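Local structure of putative cell filamentation protein (4N67) at residues L21-H25 and H71-E75; A142-T147 and M204-F208. The protein probably acts as a Fic-domain AMP transferase, a type IV-translocated effector that binds adenine nucleotide and would adenylylate target proteins in the host cell. The protein carries 2 engineered substitutions. One frame throughout, in Å; residues are numbered along the deposited sequence. Where two conformers were deposited one is given.

Interaction 1. Residues L21-H25 and H71-E75; sequences LKNKH and HKTFE. Engineered in segment 71-75: Lys72 (natural residue Asn).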
loop_
_atom_site.group_PDB
_atom_site.type_symbol
_atom_site.label_atom_id
_atom_site.label_comp_id
_atom_site.label_asym_id
_atom_site.label_seq_id
_atom_site.Cartn_x
_atom_site.Cartn_y
_atom_site.Cartn_z
ATOM N N LEU A 21 7.182 9.487 15.340
ATOM C CA LEU A 21 6.170 10.115 14.506
ATOM C C LEU A 21 5.037 10.616 15.381
ATOM O O LEU A 21 4.560 9.883 16.257
ATOM C CB LEU A 21 5.608 9.140 13.490
ATOM C CG LEU A 21 6.578 8.686 12.372
ATOM C CD1 LEU A 21 6.073 7.468 11.612
ATOM C CD2 LEU A 21 6.800 9.849 11.439
ATOM N N LYS A 22 4.587 11.832 15.110
ATOM C CA LYS A 22 3.394 12.360 15.744
ATOM C C LYS A 22 2.245 11.359 15.546
ATOM O O LYS A 22 2.000 10.876 14.448
ATOM C CB LYS A 22 3.011 13.703 15.126
ATOM C CG LYS A 22 3.981 14.833 15.419
ATOM C CD LYS A 22 3.617 16.136 14.728
ATOM C CE LYS A 22 4.688 17.194 14.978
ATOM N NZ LYS A 22 4.327 18.442 14.265
ATOM N N ASN A 23 1.507 11.099 16.615
ATOM C CA ASN A 23 0.458 10.090 16.570
ATOM C C ASN A 23 -0.656 10.450 17.531
ATOM O O ASN A 23 -0.500 11.323 18.389
ATOM C CB ASN A 23 1.015 8.700 16.887
ATOM C CG ASN A 23 1.523 8.584 18.314
ATOM O OD1 ASN A 23 0.768 8.267 19.240
ATOM N ND2 ASN A 23 2.795 8.921 18.538
ATOM N N LYS A 24 -1.771 9.742 17.401
ATOM C CA LYS A 24 -2.966 10.023 18.190
ATOM C C LYS A 24 -3.094 9.153 19.436
ATOM O O LYS A 24 -4.030 9.321 20.209
ATOM C CB LYS A 24 -4.190 9.858 17.298
ATOM C CG LYS A 24 -4.220 10.930 16.204
ATOM C CD LYS A 24 -5.212 10.666 15.091
ATOM C CE LYS A 24 -6.641 10.504 15.567
ATOM N NZ LYS A 24 -7.583 10.674 14.426
ATOM N N HIS A 25 -2.130 8.261 19.653
ATOM C CA HIS A 25 -2.211 7.286 20.723
ATOM C C HIS A 25 -1.662 7.737 22.059
ATOM O O HIS A 25 -1.807 7.021 23.053
ATOM C CB HIS A 25 -1.452 6.010 20.321
ATOM C CG HIS A 25 -2.073 5.270 19.213
ATOM N ND1 HIS A 25 -3.347 4.778 19.273
ATOM C CD2 HIS A 25 -1.611 4.974 17.978
ATOM C CE1 HIS A 25 -3.630 4.150 18.150
ATOM N NE2 HIS A 25 -2.584 4.260 17.344
ATOM N N HIS A 71 -6.295 5.896 10.479
ATOM C CA HIS A 71 -6.847 7.128 11.037
ATOM C C HIS A 71 -6.833 7.220 12.552
ATOM O O HIS A 71 -6.811 8.319 13.078
ATOM C CB HIS A 71 -8.218 7.488 10.500
ATOM C CG HIS A 71 -9.320 6.745 11.124
ATOM N ND1 HIS A 71 -9.699 5.470 10.761
ATOM C CD2 HIS A 71 -10.193 7.139 12.086
ATOM C CE1 HIS A 71 -10.736 5.100 11.490
ATOM N NE2 HIS A 71 -11.056 6.097 12.290
ATOM N N LYS A 72 -6.837 6.091 13.253
ATOM C CA LYS A 72 -6.738 6.163 14.716
ATOM C C LYS A 72 -5.298 6.383 15.175
ATOM O O LYS A 72 -5.070 6.708 16.336
ATOM C CB LYS A 72 -7.339 4.922 15.375
ATOM C CG LYS A 72 -8.824 4.845 15.059
ATOM C CD LYS A 72 -9.523 3.639 15.622
ATOM C CE LYS A 72 -10.831 3.379 14.866
ATOM N NZ LYS A 72 -11.293 1.960 14.867
ATOM N N THR A 73 -4.335 6.247 14.265
ATOM C CA THR A 73 -2.914 6.410 14.596
ATOM C C THR A 73 -2.364 7.746 14.132
ATOM O O THR A 73 -1.678 8.428 14.885
ATOM C CB THR A 73 -2.106 5.241 13.959
ATOM O OG1 THR A 73 -2.589 3.989 14.504
ATOM C CG2 THR A 73 -0.594 5.411 14.147
ATOM N N PHE A 74 -2.608 8.118 12.873
ATOM C CA PHE A 74 -2.031 9.323 12.289
ATOM C C PHE A 74 -3.097 10.317 11.828
ATOM O O PHE A 74 -4.063 9.919 11.164
ATOM C CB PHE A 74 -1.161 8.970 11.077
ATOM C CG PHE A 74 0.021 8.118 11.390
ATOM C CD1 PHE A 74 0.933 8.515 12.360
ATOM C CD2 PHE A 74 0.232 6.901 10.733
ATOM C CE1 PHE A 74 2.052 7.744 12.635
ATOM C CE2 PHE A 74 1.353 6.120 11.024
ATOM C CZ PHE A 74 2.262 6.559 11.976
ATOM N N GLU A 75 -2.875 11.604 12.146
ATOM C CA GLU A 75 -3.774 12.692 11.688
ATOM C C GLU A 75 -3.863 12.760 10.166
ATOM O O GLU A 75 -4.931 13.101 9.615
ATOM C CB GLU A 75 -3.346 14.051 12.226
ATOM C CG GLU A 75 -3.563 14.224 13.730
ATOM C CD GLU A 75 -3.115 15.585 14.218
ATOM O OE1 GLU A 75 -3.398 16.585 13.529
ATOM O OE2 GLU A 75 -2.508 15.658 15.293
HETATM O O HOH W 1 -0.537 12.143 13.758
#

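Interaction 2. Residues A142-T147 and M204-F208; sequences AAEVFT and MKDLF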
loop_
_atom_site.group_PDB
_atom_site.type_symbol
_atom_site.label_atom_id
_atom_site.label_comp_id
_atom_site.label_asym_id
_atom_site.label_seq_id
_atom_site.Cartn_x
_atom_site.Cartn_y
_atom_site.Cartn_z
ATOM N N ALA A 142 -1.450 -9.017 -11.416
ATOM C CA ALA A 142 -1.519 -8.524 -10.031
ATOM C C ALA A 142 -0.147 -8.085 -9.605
ATOM O O ALA A 142 0.011 -7.054 -8.909
ATOM C CB ALA A 142 -2.043 -9.598 -9.101
ATOM N N ALA A 143 0.867 -8.847 -10.015
ATOM C CA ALA A 143 2.255 -8.491 -9.657
ATOM C C ALA A 143 2.647 -7.151 -10.268
ATOM O O ALA A 143 3.328 -6.351 -9.605
ATOM C CB ALA A 143 3.235 -9.589 -10.087
ATOM N N GLU A 144 2.230 -6.906 -11.516
ATOM C CA GLU A 144 2.506 -5.612 -12.159
ATOM C C GLU A 144 1.796 -4.456 -11.443
ATOM O O GLU A 144 2.350 -3.369 -11.285
ATOM C CB GLU A 144 2.129 -5.636 -13.635
ATOM C CG GLU A 144 2.992 -6.573 -14.454
ATOM C CD GLU A 144 2.822 -6.390 -15.958
ATOM O OE1 GLU A 144 2.313 -5.322 -16.376
ATOM O OE2 GLU A 144 3.187 -7.313 -16.721
ATOM N N VAL A 145 0.566 -4.673 -11.014
ATOM C CA VAL A 145 -0.149 -3.643 -10.283
ATOM C C VAL A 145 0.620 -3.365 -8.984
ATOM O O VAL A 145 0.832 -2.208 -8.580
ATOM C CB VAL A 145 -1.598 -4.095 -9.970
ATOM C CG1 VAL A 145 -2.267 -3.178 -8.949
ATOM C CG2 VAL A 145 -2.398 -4.183 -11.256
ATOM N N PHE A 146 1.046 -4.425 -8.315
ATOM C CA PHE A 146 1.751 -4.264 -7.035
ATOM C C PHE A 146 3.070 -3.524 -7.220
ATOM O O PHE A 146 3.421 -2.659 -6.409
ATOM C CB PHE A 146 2.011 -5.611 -6.347
ATOM C CG PHE A 146 2.279 -5.461 -4.892
ATOM C CD1 PHE A 146 1.212 -5.259 -4.026
ATOM C CD2 PHE A 146 3.565 -5.380 -4.395
ATOM C CE1 PHE A 146 1.406 -5.036 -2.695
ATOM C CE2 PHE A 146 3.773 -5.179 -3.027
ATOM C CZ PHE A 146 2.677 -5.005 -2.187
ATOM N N THR A 147 3.829 -3.872 -8.243
ATOM C CA THR A 147 5.101 -3.153 -8.438
ATOM C C THR A 147 4.839 -1.678 -8.771
ATOM O O THR A 147 5.589 -0.815 -8.334
ATOM C CB THR A 147 6.011 -3.813 -9.476
ATOM O OG1 THR A 147 5.338 -3.917 -10.712
ATOM C CG2 THR A 147 6.379 -5.206 -9.033
ATOM N N MET A 204 8.228 -11.213 -7.956
ATOM C CA MET A 204 6.880 -10.744 -7.607
ATOM C C MET A 204 5.808 -11.603 -8.266
ATOM O O MET A 204 4.784 -11.877 -7.628
ATOM C CB MET A 204 6.673 -9.273 -7.988
ATOM C CG MET A 204 5.451 -8.629 -7.335
ATOM S SD MET A 204 5.565 -8.443 -5.554
ATOM C CE MET A 204 6.696 -7.056 -5.481
ATOM N N LYS A 205 6.031 -11.984 -9.524
ATOM C CA LYS A 205 5.102 -12.878 -10.216
ATOM C C LYS A 205 4.972 -14.201 -9.461
ATOM O O LYS A 205 3.870 -14.676 -9.215
ATOM C CB LYS A 205 5.564 -13.099 -11.651
ATOM C CG LYS A 205 4.739 -14.119 -12.421
ATOM C CD LYS A 205 5.365 -14.442 -13.765
ATOM C CE LYS A 205 6.661 -15.218 -13.643
ATOM N NZ LYS A 205 6.562 -16.700 -13.800
ATOM N N ASP A 206 6.095 -14.765 -9.035
ATOM C CA ASP A 206 6.089 -16.042 -8.331
ATOM C C ASP A 206 5.356 -15.926 -6.997
ATOM O O ASP A 206 4.659 -16.846 -6.566
ATOM C CB ASP A 206 7.528 -16.525 -8.090
ATOM C CG ASP A 206 8.250 -16.950 -9.371
ATOM O OD1 ASP A 206 7.625 -17.058 -10.449
ATOM O OD2 ASP A 206 9.479 -17.181 -9.290
ATOM N N LEU A 207 5.592 -14.809 -6.312
ATOM C CA LEU A 207 4.951 -14.511 -5.050
ATOM C C LEU A 207 3.420 -14.526 -5.225
ATOM O O LEU A 207 2.714 -15.204 -4.488
ATOM C CB LEU A 207 5.445 -13.145 -4.528
ATOM C CG LEU A 207 4.926 -12.743 -3.145
ATOM C CD1 LEU A 207 5.917 -11.770 -2.473
ATOM C CD2 LEU A 207 3.530 -12.157 -3.194
ATOM N N PHE A 208 2.932 -13.806 -6.219
ATOM C CA PHE A 208 1.476 -13.743 -6.426
ATOM C C PHE A 208 0.914 -15.091 -6.850
ATOM O O PHE A 208 -0.127 -15.473 -6.379
ATOM C CB PHE A 208 1.057 -12.588 -7.353
ATOM C CG PHE A 208 0.928 -11.280 -6.628
ATOM C CD1 PHE A 208 2.018 -10.417 -6.469
ATOM C CD2 PHE A 208 -0.272 -10.941 -6.023
ATOM C CE1 PHE A 208 1.889 -9.261 -5.733
ATOM C CE2 PHE A 208 -0.402 -9.779 -5.305
ATOM C CZ PHE A 208 0.668 -8.948 -5.154
#

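Interaction 1. Residues L21-H25 and H71-E75
Lys24 meets segment 71-75 at two carbonyls. Its backbone N donates to Thr73 O at 2.8 Å, in a bond bent to 148°, while its side chain, in one of two conformers, passes Lys72 O and brings NZ to His71 O, also 2.8 Å away. In that conformer the aliphatic chain runs out from CB and bends at chi3 (57°), and this kink turns the ammonium end onto His71 O, nearly in line with the carbonyl bond; CD lies beside the backbone N of Glu75. His25 NE2 meets Thr73 OG1 at the ring edge, 2.9 Å apart, and either atom could be the donor, while Lys72 O sits over one ring face. Asn23 shapes the backbone between: ND2 reaches back to Leu21 O in an almost straight bond. Phe74 turns its ring edge to Lys22 O, with CD1 at 3.3 Å, and Thr73 CG2 covers one face over its centre. Leu21 CB approaches the ring obliquely. A water bridges Lys22 O, weakly, and Glu75 N. An Asx turn, closed by Asn23 OD1 and His25 N, shapes the loop before helix 30-48, which docks on the loop leaving helix 59-70 through the bonds of Lys24 and His25.

Interaction 2. Residues A142-T147 and M204-F208
Met204 reaches from helix 202-211 across to helix 135-152, and each of its side-chain atoms finds a partner there. CB lies 4.0 Å from Ala143 CB, and CG comes closer to the same methyl, at 3.7 Å, while also passing Thr147 CG2. The chain then bends twice (chi2 67°, chi3 75°), which swings the sulfur to Phe146: SD is 3.8 Å from CD2, obliquely placed against the ring. CE ends at the ring edge, 3.7 Å from Phe146 CD2, and lies near Thr147 CG2 as well. One turn further on, Phe208 continues the interface. Its CD1 packs on Ala143 CA, its CD2 on Ala142 CB at 3.8 Å, and its CE1 on Phe146 CB at 3.7 Å; the backbone of Ala142 and Ala143 covers one face and Leu207 CD2 the opposite one. The rings of Phe146 and Phe208 meet obliquely, their planes at 52°. No hydrogen bond crosses the contact, which is apolar packing between helices whose axes approach to 8.9 Å. Met167 of helix 164-174 touches both Phe146 and Phe208. Phe146 belongs to the ADP pocket and touches the bound nucleotide, so this Met-aromatic contact packs against one wall residue of the Fic-domain nucleotide site.

How the interactions relate
From the N terminus, the chain passes through the 21-25 loop, runs along helices 30-48 and 59-70, and returns at 71-75, where interaction 1 closes a largely helical loop of 45 residues. It then traverses the small hairpin of strands 85-86 and 92-93 and helix 112-126 before entering helix 135-152. Interaction 2 closes the second loop, which includes helices 164-174 and 185-198, when helix 202-211 packs back. The two loops follow in series, neither nesting nor crossing. The centres of interactions 1 and 2 lie 30 Å apart, on opposite sides of the chain's centre. Interaction 1 is a surface contact tying the N-terminal loop to the loop after helix 59-70, whereas interaction 2 is a buried contact between helices 135-152 and 202-211, beside the ADP.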